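Side-chain contacts in mandelate racemase/muconate lactonizing enzyme (Jannaschia sp., PDB 4J3Z), which probably acts as an isomerase of the enolase superfamily, whose members abstract a proton next to a carboxylate: residues 55-58 / 59-63; 64-67 / 68-72; 136-140 / 141-145; 371-374 / 375-379. One frame throughout, in Å; residues are numbered along the deposited sequence.

Interaction 1 of 4, residues 55-58 / 59-63; sequences IHDV and FTRHM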
loop_
_atom_site.group_PDB
_atom_site.type_symbol
_atom_site.label_atom_id
_atom_site.label_comp_id
_atom_site.label_asym_id
_atom_site.label_seq_id
_atom_site.Cartn_x
_atom_site.Cartn_y
_atom_site.Cartn_z
ATOM N N ILE D 55 -30.184 31.081 0.788
ATOM C CA ILE D 55 -29.187 32.134 0.513
ATOM C C ILE D 55 -29.380 33.310 1.455
ATOM O O ILE D 55 -28.412 33.842 1.995
ATOM C CB ILE D 55 -29.210 32.621 -0.963
ATOM C CG1 ILE D 55 -28.913 31.473 -1.928
ATOM C CG2 ILE D 55 -28.187 33.722 -1.184
ATOM C CD1 ILE D 55 -29.555 31.614 -3.305
ATOM N N HIS D 56 -30.630 33.710 1.667
ATOM C CA HIS D 56 -30.919 34.734 2.685
ATOM C C HIS D 56 -30.546 34.277 4.101
ATOM O O HIS D 56 -30.140 35.093 4.923
ATOM C CB HIS D 56 -32.387 35.163 2.640
ATOM C CG HIS D 56 -32.634 36.403 1.836
ATOM N ND1 HIS D 56 -33.270 36.382 0.612
ATOM C CD2 HIS D 56 -32.302 37.695 2.066
ATOM C CE1 HIS D 56 -33.341 37.613 0.134
ATOM N NE2 HIS D 56 -32.763 38.429 0.998
ATOM N N ASP D 57 -30.682 32.983 4.380
ATOM C CA ASP D 57 -30.296 32.422 5.687
ATOM C C ASP D 57 -28.786 32.548 5.917
ATOM O O ASP D 57 -28.369 33.061 6.958
ATOM C CB ASP D 57 -30.755 30.961 5.804
ATOM C CG ASP D 57 -30.808 30.462 7.241
ATOM O OD1 ASP D 57 -29.736 30.343 7.878
ATOM O OD2 ASP D 57 -31.927 30.166 7.729
ATOM N N VAL D 58 -27.987 32.105 4.935
ATOM C CA VAL D 58 -26.512 32.081 5.025
ATOM C C VAL D 58 -25.919 33.486 5.202
ATOM O O VAL D 58 -25.030 33.700 6.037
ATOM C CB VAL D 58 -25.878 31.362 3.796
ATOM C CG1 VAL D 58 -24.365 31.546 3.735
ATOM C CG2 VAL D 58 -26.230 29.872 3.787
ATOM N N PHE D 59 -26.428 34.439 4.427
ATOM C CA PHE D 59 -25.998 35.832 4.488
ATOM C C PHE D 59 -26.305 36.457 5.851
ATOM O O PHE D 59 -25.410 36.998 6.515
ATOM C CB PHE D 59 -26.665 36.616 3.346
ATOM C CG PHE D 59 -26.447 38.106 3.403
ATOM C CD1 PHE D 59 -25.254 38.672 2.955
ATOM C CD2 PHE D 59 -27.446 38.948 3.891
ATOM C CE1 PHE D 59 -25.058 40.042 2.999
ATOM C CE2 PHE D 59 -27.256 40.321 3.943
ATOM C CZ PHE D 59 -26.060 40.869 3.495
ATOM N N THR D 60 -27.564 36.367 6.272
ATOM C CA THR D 60 -28.023 36.963 7.535
ATOM C C THR D 60 -27.302 36.362 8.750
ATOM O O THR D 60 -26.886 37.083 9.670
ATOM C CB THR D 60 -29.555 36.810 7.682
ATOM O OG1 THR D 60 -30.208 37.452 6.571
ATOM C CG2 THR D 60 -30.069 37.425 9.001
ATOM N N ARG D 61 -27.128 35.044 8.729
ATOM C CA ARG D 61 -26.607 34.322 9.883
ATOM C C ARG D 61 -25.083 34.403 10.073
ATOM O O ARG D 61 -24.608 34.215 11.191
ATOM C CB ARG D 61 -27.067 32.868 9.829
ATOM C CG ARG D 61 -27.043 32.150 11.165
ATOM C CD ARG D 61 -27.484 30.706 11.011
ATOM N NE ARG D 61 -28.858 30.594 10.521
ATOM C CZ ARG D 61 -29.945 30.720 11.276
ATOM N NH1 ARG D 61 -29.843 30.967 12.576
ATOM N NH2 ARG D 61 -31.143 30.601 10.725
ATOM N N HIS D 62 -24.332 34.685 9.000
ATOM C CA HIS D 62 -22.859 34.685 9.060
ATOM C C HIS D 62 -22.156 35.894 8.440
ATOM O O HIS D 62 -20.952 36.073 8.648
ATOM C CB HIS D 62 -22.267 33.458 8.351
ATOM C CG HIS D 62 -22.984 32.175 8.616
ATOM N ND1 HIS D 62 -22.864 31.483 9.802
ATOM C CD2 HIS D 62 -23.785 31.427 7.822
ATOM C CE1 HIS D 62 -23.586 30.379 9.736
ATOM N NE2 HIS D 62 -24.145 30.316 8.541
ATOM N N MET D 63 -22.858 36.688 7.638
ATOM C CA MET D 63 -22.156 37.632 6.760
ATOM C C MET D 63 -22.487 39.100 6.954
ATOM O O MET D 63 -21.599 39.944 6.885
ATOM C CB MET D 63 -22.312 37.216 5.298
ATOM C CG MET D 63 -21.773 35.822 5.023
ATOM S SD MET D 63 -21.836 35.348 3.290
ATOM C CE MET D 63 -20.674 36.522 2.578
#
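D57 and R61 meet one helical turn apart as a side-on salt bridge: R61 NE lies 2.8 Å from D57 OD1, and R61 NH2 lies 3.1 Å from D57 OD2. Each nitrogen comes in on the syn side of its oxygen, almost within the guanidinium plane, while the two flat groups are turned 30° against each other. The long arginine reaches back because its chain bends at chi3 (-62°). R61 NH1 and D57 OD2 then go on to N382 O and G47 N of a second subunit, which suits a charged pair at an interface. On the solvent side things are looser: H56 and T60 are exposed, and T60 turns its hydroxyl back along the helix, where it joins its own amide on H56 O, with OG1 2.9 Å from that oxygen. The buried side is closer packed: V58 CG1 lies 4.1 Å from H62 CD2, and V58 is also covered by V46 of the second subunit. The nonpolar residues form the face of helix 48-62 that is turned to the rest of the domain: I55 and F59 rest on strands 4-12 and 24-31, V58 on V91 of helix 89-109, and M63, where the helix gives out, on L4 and L98.

Interaction 2 of 4, residues 64-67 / 68-72; sequences RGED and PANIE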
loop_
_atom_site.group_PDB
_atom_site.type_symbol
_atom_site.label_atom_id
_atom_site.label_comp_id
_atom_site.label_asym_id
_atom_site.label_seq_id
_atom_site.Cartn_x
_atom_site.Cartn_y
_atom_site.Cartn_z
ATOM N N ARG D 64 -23.751 39.414 7.208
ATOM C CA ARG D 64 -24.135 40.790 7.507
ATOM C C ARG D 64 -23.297 41.355 8.663
ATOM O O ARG D 64 -23.006 40.646 9.630
ATOM C CB ARG D 64 -25.621 40.848 7.849
ATOM C CG ARG D 64 -26.185 42.246 7.797
ATOM C CD ARG D 64 -27.693 42.268 7.921
ATOM N NE ARG D 64 -28.119 43.659 7.973
ATOM C CZ ARG D 64 -28.571 44.289 9.052
ATOM N NH1 ARG D 64 -28.708 43.654 10.203
ATOM N NH2 ARG D 64 -28.921 45.565 8.958
ATOM N N GLY D 65 -22.919 42.626 8.560
ATOM C CA GLY D 65 -22.127 43.297 9.592
ATOM C C GLY D 65 -20.655 42.914 9.607
ATOM O O GLY D 65 -19.983 43.039 10.638
ATOM N N GLU D 66 -20.138 42.463 8.463
ATOM C CA GLU D 66 -18.765 41.971 8.406
ATOM C C GLU D 66 -17.926 42.613 7.310
ATOM O O GLU D 66 -18.376 42.781 6.173
ATOM C CB GLU D 66 -18.746 40.440 8.268
ATOM C CG GLU D 66 -17.433 39.784 8.667
ATOM C CD GLU D 66 -17.071 39.992 10.132
ATOM O OE1 GLU D 66 -17.839 39.564 11.025
ATOM O OE2 GLU D 66 -16.005 40.580 10.395
ATOM N N ASP D 67 -16.706 42.986 7.683
ATOM C CA ASP D 67 -15.682 43.424 6.745
ATOM C C ASP D 67 -15.512 42.326 5.689
ATOM O O ASP D 67 -15.100 41.203 6.009
ATOM C CB ASP D 67 -14.376 43.678 7.505
ATOM C CG ASP D 67 -13.242 44.151 6.618
ATOM O OD1 ASP D 67 -13.356 44.108 5.374
ATOM O OD2 ASP D 67 -12.208 44.563 7.179
ATOM N N PRO D 68 -15.837 42.654 4.423
ATOM C CA PRO D 68 -15.890 41.695 3.309
ATOM C C PRO D 68 -14.542 41.036 2.992
ATOM O O PRO D 68 -14.508 39.994 2.322
ATOM C CB PRO D 68 -16.360 42.553 2.131
ATOM C CG PRO D 68 -15.961 43.946 2.492
ATOM C CD PRO D 68 -16.119 44.033 3.978
ATOM N N ALA D 69 -13.452 41.636 3.475
ATOM C CA ALA D 69 -12.115 41.051 3.343
ATOM C C ALA D 69 -11.854 39.916 4.349
ATOM O O ALA D 69 -10.811 39.270 4.291
ATOM C CB ALA D 69 -11.043 42.125 3.452
ATOM N N ASN D 70 -12.795 39.671 5.260
ATOM C CA ASN D 70 -12.699 38.514 6.163
ATOM C C ASN D 70 -13.229 37.253 5.487
ATOM O O ASN D 70 -14.189 36.626 5.967
ATOM C CB ASN D 70 -13.419 38.778 7.490
ATOM C CG ASN D 70 -12.703 39.807 8.359
ATOM O OD1 ASN D 70 -11.479 39.812 8.455
ATOM N ND2 ASN D 70 -13.469 40.691 8.987
ATOM N N ILE D 71 -12.602 36.894 4.361
ATOM C CA ILE D 71 -13.025 35.741 3.566
ATOM C C ILE D 71 -12.948 34.452 4.380
ATOM O O ILE D 71 -13.949 33.751 4.532
ATOM C CB ILE D 71 -12.225 35.569 2.237
ATOM C CG1 ILE D 71 -12.069 36.894 1.486
ATOM C CG2 ILE D 71 -12.885 34.509 1.345
ATOM C CD1 ILE D 71 -13.333 37.401 0.818
ATOM N N GLU D 72 -11.762 34.155 4.898
ATOM C CA GLU D 72 -11.535 32.942 5.703
ATOM C C GLU D 72 -12.566 32.811 6.819
ATOM O O GLU D 72 -13.157 31.743 6.987
ATOM C CB GLU D 72 -10.127 32.918 6.301
ATOM C CG GLU D 72 -8.994 32.956 5.294
ATOM C CD GLU D 72 -8.515 31.585 4.849
ATOM O OE1 GLU D 72 -8.948 30.561 5.429
ATOM O OE2 GLU D 72 -7.674 31.537 3.923
#
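A type I beta turn from D67 to N70 leads the chain into helix 71-80, closed by the bond from N70 N to D67 O (2.9 Å). The side chain of D67 adds an Asx turn inside it: D67 OD1 accepts from A69 N at 3.1 Å with a fairly straight N-H angle of 162°, though the amide comes from above the carboxylate plane. Having CG anti to the backbone N (chi1 -180°) carries the carboxylate over the start of the turn, where OD1 lies 3.0 Å from P68 N, which has no hydrogen to give. Proline suits the second place of the turn because its ring fixes phi and it needs no amide donor there. P68 and A69 pack on L106 of helix 89-109, within the N-terminal domain that caps the barrel in this superfamily. N70 holds the N-cap position yet makes no capping bond with its side chain; OD1 instead takes K121 N of a third subunit. Its ND2 gives E66 OE2 a weak bond of 2.9 Å, the amide and carboxylate planes standing 59° apart. The stronger partner of E66 is R77 of helix 71-80, in a salt bridge through OE1.

Interaction 3 of 4, residues 136-140 / 141-145; sequences PHHDT and NAFWT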
loop_
_atom_site.group_PDB
_atom_site.type_symbol
_atom_site.label_atom_id
_atom_site.label_comp_id
_atom_site.label_asym_id
_atom_site.label_seq_id
_atom_site.Cartn_x
_atom_site.Cartn_y
_atom_site.Cartn_z
ATOM N N PRO D 136 -26.229 27.312 -37.526
ATOM C CA PRO D 136 -27.588 27.787 -37.861
ATOM C C PRO D 136 -28.355 26.914 -38.865
ATOM O O PRO D 136 -29.593 26.927 -38.876
ATOM C CB PRO D 136 -27.334 29.175 -38.439
ATOM C CG PRO D 136 -26.077 29.626 -37.751
ATOM C CD PRO D 136 -25.225 28.383 -37.690
ATOM N N HIS D 137 -27.618 26.146 -39.666
ATOM C CA HIS D 137 -28.175 25.341 -40.740
ATOM C C HIS D 137 -28.386 23.881 -40.331
ATOM O O HIS D 137 -28.639 23.017 -41.177
ATOM C CB HIS D 137 -27.244 25.412 -41.947
ATOM C CG HIS D 137 -25.992 24.609 -41.790
ATOM N ND1 HIS D 137 -24.969 24.981 -40.940
ATOM C CD2 HIS D 137 -25.601 23.450 -42.366
ATOM C CE1 HIS D 137 -24.003 24.084 -41.002
ATOM N NE2 HIS D 137 -24.361 23.144 -41.858
ATOM N N HIS D 138 -28.268 23.610 -39.033
ATOM C CA HIS D 138 -28.414 22.261 -38.510
ATOM C C HIS D 138 -29.812 22.042 -37.949
ATOM O O HIS D 138 -30.379 22.935 -37.312
ATOM C CB HIS D 138 -27.383 21.991 -37.408
ATOM C CG HIS D 138 -26.004 21.693 -37.912
ATOM N ND1 HIS D 138 -24.869 22.171 -37.294
ATOM C CD2 HIS D 138 -25.574 20.948 -38.960
ATOM C CE1 HIS D 138 -23.801 21.740 -37.940
ATOM N NE2 HIS D 138 -24.201 20.998 -38.956
ATOM N N ASP D 139 -30.357 20.852 -38.195
ATOM C CA ASP D 139 -31.574 20.385 -37.523
ATOM C C ASP D 139 -31.286 20.122 -36.040
ATOM O O ASP D 139 -30.391 19.332 -35.700
ATOM C CB ASP D 139 -32.101 19.107 -38.199
ATOM C CG ASP D 139 -33.369 18.561 -37.545
ATOM O OD1 ASP D 139 -33.742 19.011 -36.438
ATOM O OD2 ASP D 139 -34.002 17.665 -38.150
ATOM N N THR D 140 -32.064 20.773 -35.174
ATOM C CA THR D 140 -31.837 20.760 -33.718
ATOM C C THR D 140 -31.902 19.361 -33.095
ATOM O O THR D 140 -31.043 18.993 -32.286
ATOM C CB THR D 140 -32.824 21.699 -32.989
ATOM O OG1 THR D 140 -32.744 23.011 -33.556
ATOM C CG2 THR D 140 -32.498 21.789 -31.501
ATOM N N ASN D 141 -32.918 18.592 -33.478
ATOM C CA ASN D 141 -33.148 17.259 -32.922
ATOM C C ASN D 141 -32.082 16.266 -33.381
ATOM O O ASN D 141 -31.541 15.493 -32.570
ATOM C CB ASN D 141 -34.542 16.763 -33.314
ATOM C CG ASN D 141 -35.520 17.907 -33.560
ATOM O OD1 ASN D 141 -35.974 18.576 -32.620
ATOM N ND2 ASN D 141 -35.836 18.148 -34.833
ATOM N N ALA D 142 -31.779 16.307 -34.679
ATOM C CA ALA D 142 -30.772 15.445 -35.275
ATOM C C ALA D 142 -29.360 15.784 -34.797
ATOM O O ALA D 142 -28.504 14.912 -34.755
ATOM C CB ALA D 142 -30.848 15.507 -36.796
ATOM N N PHE D 143 -29.125 17.040 -34.427
ATOM C CA PHE D 143 -27.767 17.513 -34.130
ATOM C C PHE D 143 -27.060 16.670 -33.075
ATOM O O PHE D 143 -25.894 16.313 -33.247
ATOM C CB PHE D 143 -27.762 18.990 -33.707
ATOM C CG PHE D 143 -26.383 19.530 -33.421
ATOM C CD1 PHE D 143 -25.569 19.997 -34.454
ATOM C CD2 PHE D 143 -25.886 19.550 -32.119
ATOM C CE1 PHE D 143 -24.293 20.475 -34.188
ATOM C CE2 PHE D 143 -24.614 20.029 -31.850
ATOM C CZ PHE D 143 -23.817 20.497 -32.882
ATOM N N TRP D 144 -27.792 16.348 -32.006
ATOM C CA TRP D 144 -27.259 15.668 -30.816
ATOM C C TRP D 144 -26.733 14.261 -31.044
ATOM O O TRP D 144 -25.942 13.763 -30.238
ATOM C CB TRP D 144 -28.310 15.670 -29.697
ATOM C CG TRP D 144 -28.895 17.021 -29.526
ATOM C CD1 TRP D 144 -30.196 17.387 -29.730
ATOM C CD2 TRP D 144 -28.187 18.218 -29.181
ATOM N NE1 TRP D 144 -30.346 18.734 -29.515
ATOM C CE2 TRP D 144 -29.130 19.270 -29.173
ATOM C CE3 TRP D 144 -26.851 18.502 -28.868
ATOM C CZ2 TRP D 144 -28.782 20.583 -28.860
ATOM C CZ3 TRP D 144 -26.504 19.815 -28.562
ATOM C CH2 TRP D 144 -27.467 20.838 -28.563
ATOM N N THR D 145 -27.172 13.623 -32.129
ATOM C CA THR D 145 -26.687 12.287 -32.482
ATOM C C THR D 145 -25.971 12.295 -33.827
ATOM O O THR D 145 -25.881 11.269 -34.505
ATOM C CB THR D 145 -27.819 11.230 -32.491
ATOM O OG1 THR D 145 -28.833 11.615 -33.428
ATOM C CG2 THR D 145 -28.437 11.073 -31.094
#
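H138 and F143 bracket the N-cap of the short helix 140-143, which follows strand 125-131 of the barrel domain. The histidine can be traced outward. CB lies 4.0 Å from F143 CD1, and CG keeps close to the same atom. With CG anti to the carbonyl carbon (chi1 -78°), the imidazole runs out beside the phenyl ring, where ND1 reaches the phenyl edge, 3.6 Å from F143 CE1. ND1 is also bonded to the backbone N of E135. CE1 continues along the phenyl edge, CD2 stands over one face of the H137 ring, and NE2 at the tip is bonded to E152 OE1. The two rings meet obliquely, planes at 47° and centroids 5.3 Å apart. A leucine here would probably leave E135 N without its acceptor and E152 OE1 with one donor fewer. F143 is the buried member, lying on M149 and S153 of helix 147-159; its apolar ring suits this place.

The cap itself belongs to D139, whose short carboxylate can fold back on the first turn: OD1 accepts from N141 N at 3.1 Å. F143 N bonds weakly to D139 O (2.9 Å) and, more distantly, to T140 O, in keeping with a weakly bonded helix. W144 lays its indole against F143, with CD2 of the phenylalanine 3.5 Å above the indole plane. On the exposed flank, D139 CG touches the small A142 side chain, CG to CB 4.0 Å.

Interaction 4 of 4, residues 371-374 / 375-379; sequences DAIA and NAHRY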
loop_
_atom_site.group_PDB
_atom_site.type_symbol
_atom_site.label_atom_id
_atom_site.label_comp_id
_atom_site.label_asym_id
_atom_site.label_seq_id
_atom_site.Cartn_x
_atom_site.Cartn_y
_atom_site.Cartn_z
ATOM N N ASP D 371 -30.512 45.991 -14.447
ATOM C CA ASP D 371 -31.760 45.633 -13.769
ATOM C C ASP D 371 -32.926 45.277 -14.705
ATOM O O ASP D 371 -33.632 44.279 -14.482
ATOM C CB ASP D 371 -32.152 46.725 -12.771
ATOM C CG ASP D 371 -31.367 46.636 -11.456
ATOM O OD1 ASP D 371 -30.726 45.595 -11.189
ATOM O OD2 ASP D 371 -31.404 47.611 -10.679
ATOM N N ALA D 372 -33.111 46.077 -15.754
ATOM C CA ALA D 372 -34.220 45.890 -16.687
ATOM C C ALA D 372 -34.184 44.520 -17.372
ATOM O O ALA D 372 -35.205 43.843 -17.463
ATOM C CB ALA D 372 -34.249 47.018 -17.709
ATOM N N ILE D 373 -33.003 44.114 -17.838
ATOM C CA ILE D 373 -32.789 42.782 -18.409
ATOM C C ILE D 373 -33.055 41.700 -17.373
ATOM O O ILE D 373 -33.794 40.742 -17.630
ATOM C CB ILE D 373 -31.359 42.645 -18.985
ATOM C CG1 ILE D 373 -31.135 43.668 -20.110
ATOM C CG2 ILE D 373 -31.098 41.231 -19.498
ATOM C CD1 ILE D 373 -32.130 43.581 -21.257
ATOM N N ALA D 374 -32.458 41.871 -16.194
ATOM C CA ALA D 374 -32.664 40.969 -15.067
ATOM C C ALA D 374 -34.143 40.699 -14.830
ATOM O O ALA D 374 -34.580 39.556 -14.916
ATOM C CB ALA D 374 -32.012 41.538 -13.804
ATOM N N ASN D 375 -34.908 41.755 -14.548
ATOM C CA ASN D 375 -36.316 41.630 -14.143
ATOM C C ASN D 375 -37.238 41.068 -15.225
ATOM O O ASN D 375 -38.046 40.175 -14.953
ATOM C CB ASN D 375 -36.847 42.967 -13.597
ATOM C CG ASN D 375 -36.168 43.376 -12.293
ATOM O OD1 ASN D 375 -35.793 42.525 -11.470
ATOM N ND2 ASN D 375 -36.011 44.682 -12.094
ATOM N N ALA D 376 -37.103 41.580 -16.449
ATOM C CA ALA D 376 -37.883 41.094 -17.594
ATOM C C ALA D 376 -37.770 39.581 -17.796
ATOM O O ALA D 376 -38.678 38.944 -18.338
ATOM C CB ALA D 376 -37.463 41.829 -18.863
ATOM N N HIS D 377 -36.647 39.013 -17.358
ATOM C CA HIS D 377 -36.393 37.576 -17.480
ATOM C C HIS D 377 -36.524 36.797 -16.170
ATOM O O HIS D 377 -36.065 35.652 -16.089
ATOM C CB HIS D 377 -34.996 37.342 -18.043
ATOM C CG HIS D 377 -34.870 37.626 -19.504
ATOM N ND1 HIS D 377 -34.596 38.882 -20.000
ATOM C CD2 HIS D 377 -34.943 36.804 -20.579
ATOM C CE1 HIS D 377 -34.520 38.825 -21.318
ATOM N NE2 HIS D 377 -34.728 37.574 -21.693
ATOM N N ARG D 378 -37.134 37.401 -15.151
ATOM C CA ARG D 378 -37.277 36.743 -13.849
ATOM C C ARG D 378 -37.948 35.369 -13.935
ATOM O O ARG D 378 -38.899 35.169 -14.702
ATOM C CB ARG D 378 -37.986 37.647 -12.832
ATOM C CG ARG D 378 -39.492 37.707 -12.972
ATOM C CD ARG D 378 -40.038 39.034 -12.474
ATOM N NE ARG D 378 -41.397 39.251 -12.957
ATOM C CZ ARG D 378 -41.705 39.808 -14.127
ATOM N NH1 ARG D 378 -40.749 40.214 -14.953
ATOM N NH2 ARG D 378 -42.976 39.954 -14.474
ATOM N N TYR D 379 -37.404 34.420 -13.207
ATOM C CA TYR D 379 -37.889 33.067 -13.179
ATOM C C TYR D 379 -39.225 32.912 -12.451
ATOM O O TYR D 379 -39.442 33.541 -11.461
ATOM C CB TYR D 379 -36.823 32.188 -12.533
ATOM C CG TYR D 379 -37.159 30.737 -12.554
ATOM C CD1 TYR D 379 -36.943 29.996 -13.667
ATOM C CD2 TYR D 379 -37.711 30.125 -11.479
ATOM C CE1 TYR D 379 -37.257 28.680 -13.698
ATOM C CE2 TYR D 379 -38.022 28.816 -11.517
ATOM C CZ TYR D 379 -37.802 28.107 -12.636
ATOM O OH TYR D 379 -38.108 26.803 -12.708
#
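I373 O is gripped twice by H377, through ring and backbone: ND1 donates to it over 3.1 Å, and H377 N adds a weak bond of 3.3 Å. The ring bond is the better of the two, with an N-H angle of 152° and the oxygen in the plane of the imidazole, at its edge. The ring can fold back along the helix because CG stands anti to the carbonyl carbon, beside the backbone N (chi1 -75°). H377 N is shared with A374 O, 3.2 Å away, as H377 leaves the helical backbone angles. With an alanine in its place, I373 O would probably be left with the weak backbone bond among these contacts, and F341 would lose the ring it meets. Histidine fits here, since its ND1 can supply a donor where its backbone amide reaches I373 O only weakly. R378 grips N375 O from two sides: NH1 at 2.7 Å, and its own backbone N from the opposite face. Earlier in the turn N375 N meets D371 O at 2.8 Å, nearly straight. The small A374 lets the helix lie close to F10 and L345, and D371 forms a salt bridge with R28. The bonds of H377 and R378 close the C-terminal end of helix 371-376, after which the chain pairs with strand 4-12, as in the enolase superfamily, where C-terminal residues return to complete the N-terminal capping domain.

Interactions 1 and 2 are consecutive and touch, with centres 12 Å apart: F59 O and R64 N, 3.0 Å apart, probably form a hydrogen bond, and R77 serves both, with a weak bond to H62 O and a salt bridge to E66. They face different partners, interaction 1 a second subunit and interaction 2 a third. Interaction 4, about 24 Å from interaction 1 between centres, shares strands 4-12 and 24-31 with it as neighbours. Interaction 3 lies on the other side of the chain's centre from interactions 1 and 2, about 44 and 48 Å from them between centres. The superfamily's active site lies at the C-terminal ends of the barrel strands, beneath the capping domain to which interactions 1 and 2 belong.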